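Local coordinates for protein tryptophan synthase alpha chain (Aquifex aeolicus, PDB 2EKC) that probably cleaves indoleglycerol phosphate to indole and glyceraldehyde 3-phosphate, as the alpha subunit of the enzyme that makes tryptophan, at residues Y22-Y30 / V66-I76; L11-S21 / V253-E262. All coordinates share one frame; numbering follows the deposited sequence.

How the contacts relate
Both contacts involve the first strand, 18-24, of the eight-stranded parallel TIM barrel, and they take it at its two ends. From the N terminus, the chain leaves helix 3-14 and enters the strand through residues 11-21, where contact 2 brings back the last helix, 246-258, and the C-terminal tail. Directly after Ser-21, residues 22-30 carry the C-terminal end of the same strand into contact 1, which closes a shorter loop by returning at helix 62-73. Contact 1 is therefore nested within the long loop closed by contact 2. Their centres lie about 27 Å apart: contact 2 joins the entry to the first strand to the chain's end, while contact 1 packs the strand exit beside the predicted catalytic residues.

Contact 1 of 2, residues Y22-Y30 / V66-I76; sequences YLMVGYPDY and VAHEVALKNGI
The side-chain amide of Asn-74 holds the loop that follows strand 18-24 through two hydrogen bonds from ND2, to Gly-26 O and to Pro-28 O, both 2.9 Å long. In this TIM barrel the contact joins the C-terminal end of the first strand to helix 62-73. The two bonds differ in direction: Gly-26 O receives ND2 nearly along its C=O axis (169°) and in the amide plane of Asn-74, whereas ND2 stands well above the carbonyl plane of Pro-28. One nitrogen thus bridges two carbonyls of a loop that contains a type II turn from Met-24 to Tyr-27 and a cis peptide before Pro-28. A Schellman motif at Gly-75 ends the helix and leads to Ile-76, whose CG1 lies against Gly-26 CA at 3.5 Å.

The Tyr-27 ring lays one face over Ala-67, with CB of that alanine 3.7 Å from CG of the ring, while Val-70 CB meets the ring edge. Pro-28 lies on the opposite face. Farther along the helix, Ala-71 CB packs on Val-25 O, a buried oxygen with no polar partner in the model.

His-68 is fixed at both nitrogens, by Phe-54 N and by Asp-60, a predicted catalytic proton acceptor, which makes it a probable second-shell support of the active site. Met-24 reaches it through a chain bent at chi2 (74°) and chi3, crossing at about a right angle, and its CE sits over the centre of the imidazole face, 3.4 Å from NE2 of His-68.

Contact 2 of 2, residues L11-S21 / V253-E262; sequences LKEKREKALVS and VKELKEGLRE
Backbone pairing joins Glu-16 to Arg-261 in a single beta bridge: Lys-17 N donates to Leu-260 O at 2.9 Å, and Glu-262 N donates to Arg-15 O at 3.1 Å. The C-terminal tail is thereby laid along the residues leading into the first strand of the TIM barrel.

Charged groups gather beside this bridge. Glu-16 and Arg-261 run side by side, pointing the same way, and OE2 of Glu-16 meets NH1 of Arg-261 at 2.8 Å on the guanidinium edge, the two planes almost perpendicular. Lys-257, bent at chi2 (57°), carries NZ to Lys-17 O at 2.7 Å; the same ammonium pairs with Asp-46.

Apolar packing comes from Leu-19. Its CB touches Leu-260 CD1 and its CD2 touches Val-253 CG1, each at 3.6 Å, while Leu-256 adds a looser contact.

Strand 18-21 and helix 253-258 run roughly antiparallel, their axes 9.0 Å apart. Leu-256 of the helix also touches Val-233 of strand 230-233, so the last helix packs over the seam between the first and last barrel strands; Leu-260, just beyond the helix, rests on Val-231 of the same strand and on Ala-221 of helix 218-225.

Contact 1 of 2, residues Y22-Y30 / V66-I76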
loop_
_atom_site.group_PDB
_atom_site.type_symbol
_atom_site.label_atom_id
_atom_site.label_comp_id
_atom_site.label_asym_id
_atom_site.label_seq_id
_atom_site.Cartn_x
_atom_site.Cartn_y
_atom_site.Cartn_z
ATOM N N TYR A 22 -3.992 -4.281 -2.018
ATOM C CA TYR A 22 -3.133 -3.929 -3.133
ATOM C C TYR A 22 -3.576 -4.618 -4.422
ATOM O O TYR A 22 -3.664 -5.846 -4.485
ATOM C CB TYR A 22 -1.692 -4.305 -2.746
ATOM C CG TYR A 22 -0.612 -4.147 -3.797
ATOM C CD1 TYR A 22 -0.660 -3.130 -4.750
ATOM C CD2 TYR A 22 0.495 -5.001 -3.800
ATOM C CE1 TYR A 22 0.370 -2.972 -5.688
ATOM C CE2 TYR A 22 1.527 -4.850 -4.726
ATOM C CZ TYR A 22 1.457 -3.838 -5.667
ATOM O OH TYR A 22 2.474 -3.706 -6.589
ATOM N N LEU A 23 -3.882 -3.811 -5.438
ATOM C CA LEU A 23 -4.294 -4.308 -6.750
ATOM C C LEU A 23 -3.519 -3.529 -7.810
ATOM O O LEU A 23 -3.061 -2.415 -7.552
ATOM C CB LEU A 23 -5.804 -4.115 -6.971
ATOM C CG LEU A 23 -6.777 -5.066 -6.263
ATOM C CD1 LEU A 23 -8.213 -4.603 -6.508
ATOM C CD2 LEU A 23 -6.580 -6.481 -6.785
ATOM N N MET A 24 -3.377 -4.113 -8.995
ATOM C CA MET A 24 -2.641 -3.485 -10.094
ATOM C C MET A 24 -3.566 -2.882 -11.149
ATOM O O MET A 24 -4.485 -3.543 -11.624
ATOM C CB MET A 24 -1.730 -4.523 -10.762
ATOM C CG MET A 24 -0.892 -3.981 -11.916
ATOM S SD MET A 24 0.470 -2.949 -11.334
ATOM C CE MET A 24 1.441 -4.172 -10.490
ATOM N N VAL A 25 -3.318 -1.630 -11.522
ATOM C CA VAL A 25 -4.139 -0.985 -12.539
ATOM C C VAL A 25 -3.858 -1.643 -13.882
ATOM O O VAL A 25 -2.704 -1.762 -14.281
ATOM C CB VAL A 25 -3.819 0.518 -12.690
ATOM C CG1 VAL A 25 -4.671 1.107 -13.816
ATOM C CG2 VAL A 25 -4.086 1.257 -11.382
ATOM N N GLY A 26 -4.910 -2.085 -14.565
ATOM C CA GLY A 26 -4.728 -2.703 -15.867
ATOM C C GLY A 26 -4.621 -4.217 -15.898
ATOM O O GLY A 26 -4.453 -4.797 -16.969
ATOM N N TYR A 27 -4.709 -4.867 -14.741
ATOM C CA TYR A 27 -4.625 -6.329 -14.689
ATOM C C TYR A 27 -5.925 -6.938 -14.188
ATOM O O TYR A 27 -6.402 -6.578 -13.114
ATOM C CB TYR A 27 -3.500 -6.787 -13.758
ATOM C CG TYR A 27 -3.433 -8.294 -13.627
ATOM C CD1 TYR A 27 -2.945 -9.083 -14.671
ATOM C CD2 TYR A 27 -3.898 -8.935 -12.478
ATOM C CE1 TYR A 27 -2.923 -10.479 -14.578
ATOM C CE2 TYR A 27 -3.883 -10.334 -12.371
ATOM C CZ TYR A 27 -3.394 -11.097 -13.426
ATOM O OH TYR A 27 -3.381 -12.469 -13.329
ATOM N N PRO A 28 -6.498 -7.896 -14.936
ATOM C CA PRO A 28 -6.027 -8.447 -16.210
ATOM C C PRO A 28 -6.238 -7.493 -17.387
ATOM O O PRO A 28 -5.724 -7.724 -18.480
ATOM C CB PRO A 28 -6.828 -9.740 -16.338
ATOM C CG PRO A 28 -8.113 -9.399 -15.660
ATOM C CD PRO A 28 -7.638 -8.678 -14.426
ATOM N N ASP A 29 -7.001 -6.429 -17.140
ATOM C CA ASP A 29 -7.295 -5.379 -18.120
ATOM C C ASP A 29 -7.845 -4.205 -17.315
ATOM O O ASP A 29 -8.266 -4.389 -16.173
ATOM C CB ASP A 29 -8.311 -5.857 -19.170
ATOM C CG ASP A 29 -9.638 -6.286 -18.564
ATOM O OD1 ASP A 29 -10.422 -5.413 -18.146
ATOM O OD2 ASP A 29 -9.893 -7.505 -18.504
ATOM N N TYR A 30 -7.829 -3.000 -17.882
ATOM C CA TYR A 30 -8.304 -1.830 -17.144
ATOM C C TYR A 30 -9.693 -1.999 -16.536
ATOM O O TYR A 30 -9.864 -1.836 -15.330
ATOM C CB TYR A 30 -8.302 -0.574 -18.024
ATOM C CG TYR A 30 -8.584 0.692 -17.235
ATOM C CD1 TYR A 30 -7.556 1.370 -16.578
ATOM C CD2 TYR A 30 -9.882 1.181 -17.102
ATOM C CE1 TYR A 30 -7.817 2.506 -15.806
ATOM C CE2 TYR A 30 -10.157 2.313 -16.330
ATOM C CZ TYR A 30 -9.119 2.968 -15.686
ATOM O OH TYR A 30 -9.385 4.077 -14.915
ATOM N N VAL A 66 3.599 -10.685 -12.807
ATOM C CA VAL A 66 2.763 -11.007 -13.964
ATOM C C VAL A 66 1.804 -9.841 -14.203
ATOM O O VAL A 66 1.602 -9.415 -15.341
ATOM C CB VAL A 66 1.938 -12.297 -13.746
ATOM C CG1 VAL A 66 0.911 -12.459 -14.876
ATOM C CG2 VAL A 66 2.865 -13.505 -13.707
ATOM N N ALA A 67 1.226 -9.323 -13.123
ATOM C CA ALA A 67 0.301 -8.197 -13.226
ATOM C C ALA A 67 1.001 -7.011 -13.889
ATOM O O ALA A 67 0.421 -6.328 -14.727
ATOM C CB ALA A 67 -0.211 -7.801 -11.837
ATOM N N HIS A 68 2.254 -6.769 -13.514
ATOM C CA HIS A 68 3.018 -5.669 -14.102
ATOM C C HIS A 68 3.112 -5.828 -15.620
ATOM O O HIS A 68 2.746 -4.933 -16.385
ATOM C CB HIS A 68 4.439 -5.647 -13.528
ATOM C CG HIS A 68 4.566 -4.910 -12.229
ATOM N ND1 HIS A 68 4.657 -3.536 -12.162
ATOM C CD2 HIS A 68 4.661 -5.357 -10.955
ATOM C CE1 HIS A 68 4.808 -3.168 -10.900
ATOM N NE2 HIS A 68 4.815 -4.254 -10.147
ATOM N N GLU A 69 3.618 -6.984 -16.037
ATOM C CA GLU A 69 3.818 -7.299 -17.446
ATOM C C GLU A 69 2.551 -7.198 -18.280
ATOM O O GLU A 69 2.533 -6.544 -19.329
ATOM C CB GLU A 69 4.403 -8.707 -17.580
ATOM C CG GLU A 69 4.880 -9.041 -18.985
ATOM C CD GLU A 69 5.277 -10.494 -19.134
ATOM O OE1 GLU A 69 5.974 -11.012 -18.238
ATOM O OE2 GLU A 69 4.897 -11.117 -20.151
ATOM N N VAL A 70 1.493 -7.853 -17.815
ATOM C CA VAL A 70 0.222 -7.844 -18.525
ATOM C C VAL A 70 -0.301 -6.413 -18.651
ATOM O O VAL A 70 -0.670 -5.977 -19.739
ATOM C CB VAL A 70 -0.816 -8.731 -17.795
ATOM C CG1 VAL A 70 -2.187 -8.613 -18.468
ATOM C CG2 VAL A 70 -0.342 -10.189 -17.806
ATOM N N ALA A 71 -0.326 -5.682 -17.539
ATOM C CA ALA A 71 -0.803 -4.301 -17.561
ATOM C C ALA A 71 -0.018 -3.458 -18.561
ATOM O O ALA A 71 -0.594 -2.653 -19.280
ATOM C CB ALA A 71 -0.703 -3.683 -16.168
ATOM N N LEU A 72 1.298 -3.640 -18.611
ATOM C CA LEU A 72 2.112 -2.872 -19.545
ATOM C C LEU A 72 1.786 -3.240 -20.985
ATOM O O LEU A 72 1.780 -2.379 -21.865
ATOM C CB LEU A 72 3.603 -3.090 -19.277
ATOM C CG LEU A 72 4.189 -2.351 -18.072
ATOM C CD1 LEU A 72 5.686 -2.603 -18.014
ATOM C CD2 LEU A 72 3.911 -0.850 -18.185
ATOM N N LYS A 73 1.517 -4.519 -21.231
ATOM C CA LYS A 73 1.180 -4.940 -22.579
ATOM C C LYS A 73 -0.210 -4.437 -22.953
ATOM O O LYS A 73 -0.531 -4.323 -24.131
ATOM C CB LYS A 73 1.287 -6.463 -22.715
ATOM C CG LYS A 73 2.720 -6.946 -22.533
ATOM C CD LYS A 73 3.013 -8.243 -23.269
ATOM C CE LYS A 73 2.170 -9.388 -22.760
ATOM N NZ LYS A 73 2.581 -10.670 -23.397
ATOM N N ASN A 74 -1.035 -4.133 -21.951
ATOM C CA ASN A 74 -2.362 -3.585 -22.225
ATOM C C ASN A 74 -2.219 -2.079 -22.494
ATOM O O ASN A 74 -3.189 -1.411 -22.842
ATOM C CB ASN A 74 -3.326 -3.794 -21.048
ATOM C CG ASN A 74 -3.775 -5.238 -20.901
ATOM O OD1 ASN A 74 -3.888 -5.971 -21.882
ATOM N ND2 ASN A 74 -4.056 -5.646 -19.670
ATOM N N GLY A 75 -1.005 -1.555 -22.317
ATOM C CA GLY A 75 -0.756 -0.141 -22.564
ATOM C C GLY A 75 -1.060 0.813 -21.422
ATOM O O GLY A 75 -1.280 2.005 -21.645
ATOM N N ILE A 76 -1.076 0.302 -20.195
ATOM C CA ILE A 76 -1.362 1.139 -19.039
ATOM C C ILE A 76 -0.238 2.142 -18.796
ATOM O O ILE A 76 0.934 1.770 -18.703
ATOM C CB ILE A 76 -1.564 0.282 -17.778
ATOM C CG1 ILE A 76 -2.767 -0.647 -17.976
ATOM C CG2 ILE A 76 -1.759 1.181 -16.561
ATOM C CD1 ILE A 76 -4.090 0.080 -18.213
#

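Contact 2 of 2, residues L11-S21 / V253-E262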
loop_
_atom_site.group_PDB
_atom_site.type_symbol
_atom_site.label_atom_id
_atom_site.label_comp_id
_atom_site.label_asym_id
_atom_site.label_seq_id
_atom_site.Cartn_x
_atom_site.Cartn_y
_atom_site.Cartn_z
ATOM N N LEU A 11 -10.227 3.975 12.960
ATOM C CA LEU A 11 -10.165 2.545 13.239
ATOM C C LEU A 11 -9.969 2.276 14.722
ATOM O O LEU A 11 -10.581 1.367 15.283
ATOM C CB LEU A 11 -9.039 1.897 12.432
ATOM C CG LEU A 11 -9.292 1.845 10.921
ATOM C CD1 LEU A 11 -8.008 1.493 10.194
ATOM C CD2 LEU A 11 -10.385 0.824 10.622
ATOM N N LYS A 12 -9.120 3.075 15.356
ATOM C CA LYS A 12 -8.858 2.920 16.778
ATOM C C LYS A 12 -10.156 3.075 17.571
ATOM O O LYS A 12 -10.427 2.305 18.491
ATOM C CB LYS A 12 -7.829 3.956 17.236
ATOM C CG LYS A 12 -7.445 3.854 18.709
ATOM C CD LYS A 12 -6.390 4.897 19.073
ATOM C CE LYS A 12 -6.878 6.311 18.773
ATOM N NZ LYS A 12 -5.859 7.351 19.104
ATOM N N GLU A 13 -10.971 4.059 17.207
ATOM C CA GLU A 13 -12.222 4.261 17.919
ATOM C C GLU A 13 -13.185 3.109 17.668
ATOM O O GLU A 13 -14.037 2.820 18.506
ATOM C CB GLU A 13 -12.881 5.583 17.516
ATOM C CG GLU A 13 -14.167 5.851 18.285
ATOM C CD GLU A 13 -14.582 7.309 18.261
ATOM O OE1 GLU A 13 -14.903 7.823 17.169
ATOM O OE2 GLU A 13 -14.587 7.938 19.342
ATOM N N LYS A 14 -13.049 2.458 16.516
ATOM C CA LYS A 14 -13.909 1.332 16.159
ATOM C C LYS A 14 -13.321 0.017 16.665
ATOM O O LYS A 14 -13.932 -1.043 16.525
ATOM C CB LYS A 14 -14.088 1.257 14.636
ATOM C CG LYS A 14 -14.891 2.409 14.046
ATOM C CD LYS A 14 -14.929 2.373 12.521
ATOM C CE LYS A 14 -15.659 1.149 11.998
ATOM N NZ LYS A 14 -17.061 1.068 12.506
ATOM N N ARG A 15 -12.130 0.099 17.252
ATOM C CA ARG A 15 -11.432 -1.069 17.775
ATOM C C ARG A 15 -11.105 -2.042 16.641
ATOM O O ARG A 15 -11.308 -3.251 16.755
ATOM C CB ARG A 15 -12.279 -1.759 18.852
ATOM C CG ARG A 15 -12.741 -0.813 19.969
ATOM C CD ARG A 15 -13.283 -1.583 21.166
ATOM N NE ARG A 15 -13.702 -0.714 22.269
ATOM C CZ ARG A 15 -14.837 -0.020 22.300
ATOM N NH1 ARG A 15 -15.688 -0.082 21.284
ATOM N NH2 ARG A 15 -15.130 0.724 23.360
ATOM N N GLU A 16 -10.586 -1.497 15.547
ATOM C CA GLU A 16 -10.233 -2.294 14.381
ATOM C C GLU A 16 -8.800 -2.055 13.914
ATOM O O GLU A 16 -8.189 -1.028 14.223
ATOM C CB GLU A 16 -11.167 -1.959 13.219
ATOM C CG GLU A 16 -12.609 -2.369 13.405
ATOM C CD GLU A 16 -13.438 -2.078 12.172
ATOM O OE1 GLU A 16 -12.850 -1.998 11.071
ATOM O OE2 GLU A 16 -14.673 -1.940 12.296
ATOM N N LYS A 17 -8.276 -3.022 13.171
ATOM C CA LYS A 17 -6.949 -2.910 12.586
ATOM C C LYS A 17 -7.259 -2.628 11.120
ATOM O O LYS A 17 -8.321 -3.017 10.621
ATOM C CB LYS A 17 -6.169 -4.220 12.710
ATOM C CG LYS A 17 -6.059 -4.750 14.131
ATOM C CD LYS A 17 -5.521 -3.706 15.090
ATOM C CE LYS A 17 -5.427 -4.272 16.498
ATOM N NZ LYS A 17 -5.062 -3.230 17.490
ATOM N N ALA A 18 -6.347 -1.959 10.431
ATOM C CA ALA A 18 -6.572 -1.616 9.034
ATOM C C ALA A 18 -6.282 -2.745 8.059
ATOM O O ALA A 18 -5.368 -3.540 8.264
ATOM C CB ALA A 18 -5.726 -0.402 8.660
ATOM N N LEU A 19 -7.089 -2.821 7.005
ATOM C CA LEU A 19 -6.864 -3.796 5.949
ATOM C C LEU A 19 -6.392 -2.952 4.774
ATOM O O LEU A 19 -7.115 -2.063 4.310
ATOM C CB LEU A 19 -8.145 -4.532 5.550
ATOM C CG LEU A 19 -7.977 -5.329 4.242
ATOM C CD1 LEU A 19 -6.812 -6.308 4.374
ATOM C CD2 LEU A 19 -9.257 -6.069 3.904
ATOM N N VAL A 20 -5.169 -3.202 4.324
ATOM C CA VAL A 20 -4.599 -2.475 3.196
ATOM C C VAL A 20 -4.640 -3.425 2.005
ATOM O O VAL A 20 -3.995 -4.470 2.031
ATOM C CB VAL A 20 -3.136 -2.078 3.489
ATOM C CG1 VAL A 20 -2.552 -1.322 2.318
ATOM C CG2 VAL A 20 -3.074 -1.234 4.749
ATOM N N SER A 21 -5.407 -3.075 0.975
ATOM C CA SER A 21 -5.532 -3.925 -0.207
ATOM C C SER A 21 -4.724 -3.384 -1.373
ATOM O O SER A 21 -4.776 -2.191 -1.691
ATOM C CB SER A 21 -7.002 -4.061 -0.612
ATOM O OG SER A 21 -7.757 -4.611 0.453
ATOM N N VAL A 253 -11.976 -10.251 0.925
ATOM C CA VAL A 253 -11.718 -9.000 1.636
ATOM C C VAL A 253 -12.613 -8.908 2.872
ATOM O O VAL A 253 -12.183 -8.443 3.928
ATOM C CB VAL A 253 -11.975 -7.777 0.727
ATOM C CG1 VAL A 253 -11.980 -6.490 1.558
ATOM C CG2 VAL A 253 -10.904 -7.701 -0.352
ATOM N N LYS A 254 -13.854 -9.359 2.732
ATOM C CA LYS A 254 -14.798 -9.331 3.839
ATOM C C LYS A 254 -14.307 -10.232 4.966
ATOM O O LYS A 254 -14.377 -9.871 6.138
ATOM C CB LYS A 254 -16.179 -9.790 3.364
ATOM C CG LYS A 254 -17.256 -9.728 4.433
ATOM C CD LYS A 254 -18.646 -9.918 3.832
ATOM C CE LYS A 254 -18.806 -11.298 3.217
ATOM N NZ LYS A 254 -20.146 -11.486 2.591
ATOM N N GLU A 255 -13.800 -11.405 4.600
ATOM C CA GLU A 255 -13.292 -12.360 5.575
ATOM C C GLU A 255 -12.023 -11.865 6.273
ATOM O O GLU A 255 -11.878 -12.008 7.487
ATOM C CB GLU A 255 -13.035 -13.706 4.895
ATOM C CG GLU A 255 -12.346 -14.723 5.780
ATOM C CD GLU A 255 -12.580 -16.141 5.314
ATOM O OE1 GLU A 255 -12.438 -16.398 4.097
ATOM O OE2 GLU A 255 -12.900 -16.998 6.165
ATOM N N LEU A 256 -11.102 -11.291 5.505
ATOM C CA LEU A 256 -9.863 -10.768 6.073
ATOM C C LEU A 256 -10.187 -9.686 7.098
ATOM O O LEU A 256 -9.622 -9.656 8.191
ATOM C CB LEU A 256 -8.980 -10.180 4.972
ATOM C CG LEU A 256 -8.425 -11.163 3.939
ATOM C CD1 LEU A 256 -7.658 -10.405 2.858
ATOM C CD2 LEU A 256 -7.516 -12.167 4.638
ATOM N N LYS A 257 -11.108 -8.801 6.731
ATOM C CA LYS A 257 -11.520 -7.713 7.605
ATOM C C LYS A 257 -12.162 -8.259 8.884
ATOM O O LYS A 257 -12.150 -7.599 9.923
ATOM C CB LYS A 257 -12.500 -6.798 6.861
ATOM C CG LYS A 257 -12.836 -5.516 7.597
ATOM C CD LYS A 257 -11.583 -4.709 7.913
ATOM C CE LYS A 257 -11.902 -3.617 8.913
ATOM N NZ LYS A 257 -10.702 -2.884 9.385
ATOM N N GLU A 258 -12.722 -9.463 8.807
ATOM C CA GLU A 258 -13.336 -10.090 9.974
ATOM C C GLU A 258 -12.271 -10.387 11.023
ATOM O O GLU A 258 -12.513 -10.253 12.221
ATOM C CB GLU A 258 -14.048 -11.389 9.580
ATOM C CG GLU A 258 -15.530 -11.208 9.291
ATOM C CD GLU A 258 -16.205 -12.493 8.842
ATOM O OE1 GLU A 258 -15.937 -13.557 9.445
ATOM O OE2 GLU A 258 -17.015 -12.435 7.892
ATOM N N GLY A 259 -11.091 -10.792 10.570
ATOM C CA GLY A 259 -10.014 -11.087 11.494
ATOM C C GLY A 259 -9.314 -9.842 12.013
ATOM O O GLY A 259 -8.324 -9.940 12.738
ATOM N N LEU A 260 -9.827 -8.670 11.651
ATOM C CA LEU A 260 -9.233 -7.407 12.075
ATOM C C LEU A 260 -10.125 -6.604 13.019
ATOM O O LEU A 260 -9.884 -5.415 13.252
ATOM C CB LEU A 260 -8.896 -6.555 10.843
ATOM C CG LEU A 260 -7.891 -7.180 9.870
ATOM C CD1 LEU A 260 -7.678 -6.267 8.675
ATOM C CD2 LEU A 260 -6.578 -7.430 10.591
ATOM N N ARG A 261 -11.149 -7.253 13.565
ATOM C CA ARG A 261 -12.074 -6.583 14.474
ATOM C C ARG A 261 -11.984 -7.127 15.894
ATOM O O ARG A 261 -11.756 -8.322 16.105
ATOM C CB ARG A 261 -13.516 -6.747 13.988
ATOM C CG ARG A 261 -13.778 -6.297 12.564
ATOM C CD ARG A 261 -15.199 -6.663 12.166
ATOM N NE ARG A 261 -15.449 -6.490 10.738
ATOM C CZ ARG A 261 -15.432 -5.319 10.113
ATOM N NH1 ARG A 261 -15.173 -4.210 10.791
ATOM N NH2 ARG A 261 -15.677 -5.257 8.812
ATOM N N GLU A 262 -12.163 -6.237 16.863
ATOM C CA GLU A 262 -12.142 -6.609 18.269
ATOM C C GLU A 262 -13.303 -5.908 18.976
ATOM O O GLU A 262 -13.268 -5.769 20.214
ATOM C CB GLU A 262 -10.801 -6.213 18.897
ATOM C CG GLU A 262 -9.620 -6.983 18.316
ATOM C CD GLU A 262 -8.292 -6.612 18.948
ATOM O OE1 GLU A 262 -8.260 -5.687 19.789
ATOM O OE2 GLU A 262 -7.273 -7.248 18.598
ATOM O OXT GLU A 262 -14.257 -5.520 18.272
HETATM O O HOH W 1 -14.246 -3.955 15.899
HETATM O O HOH W 2 -4.746 -5.566 19.820
#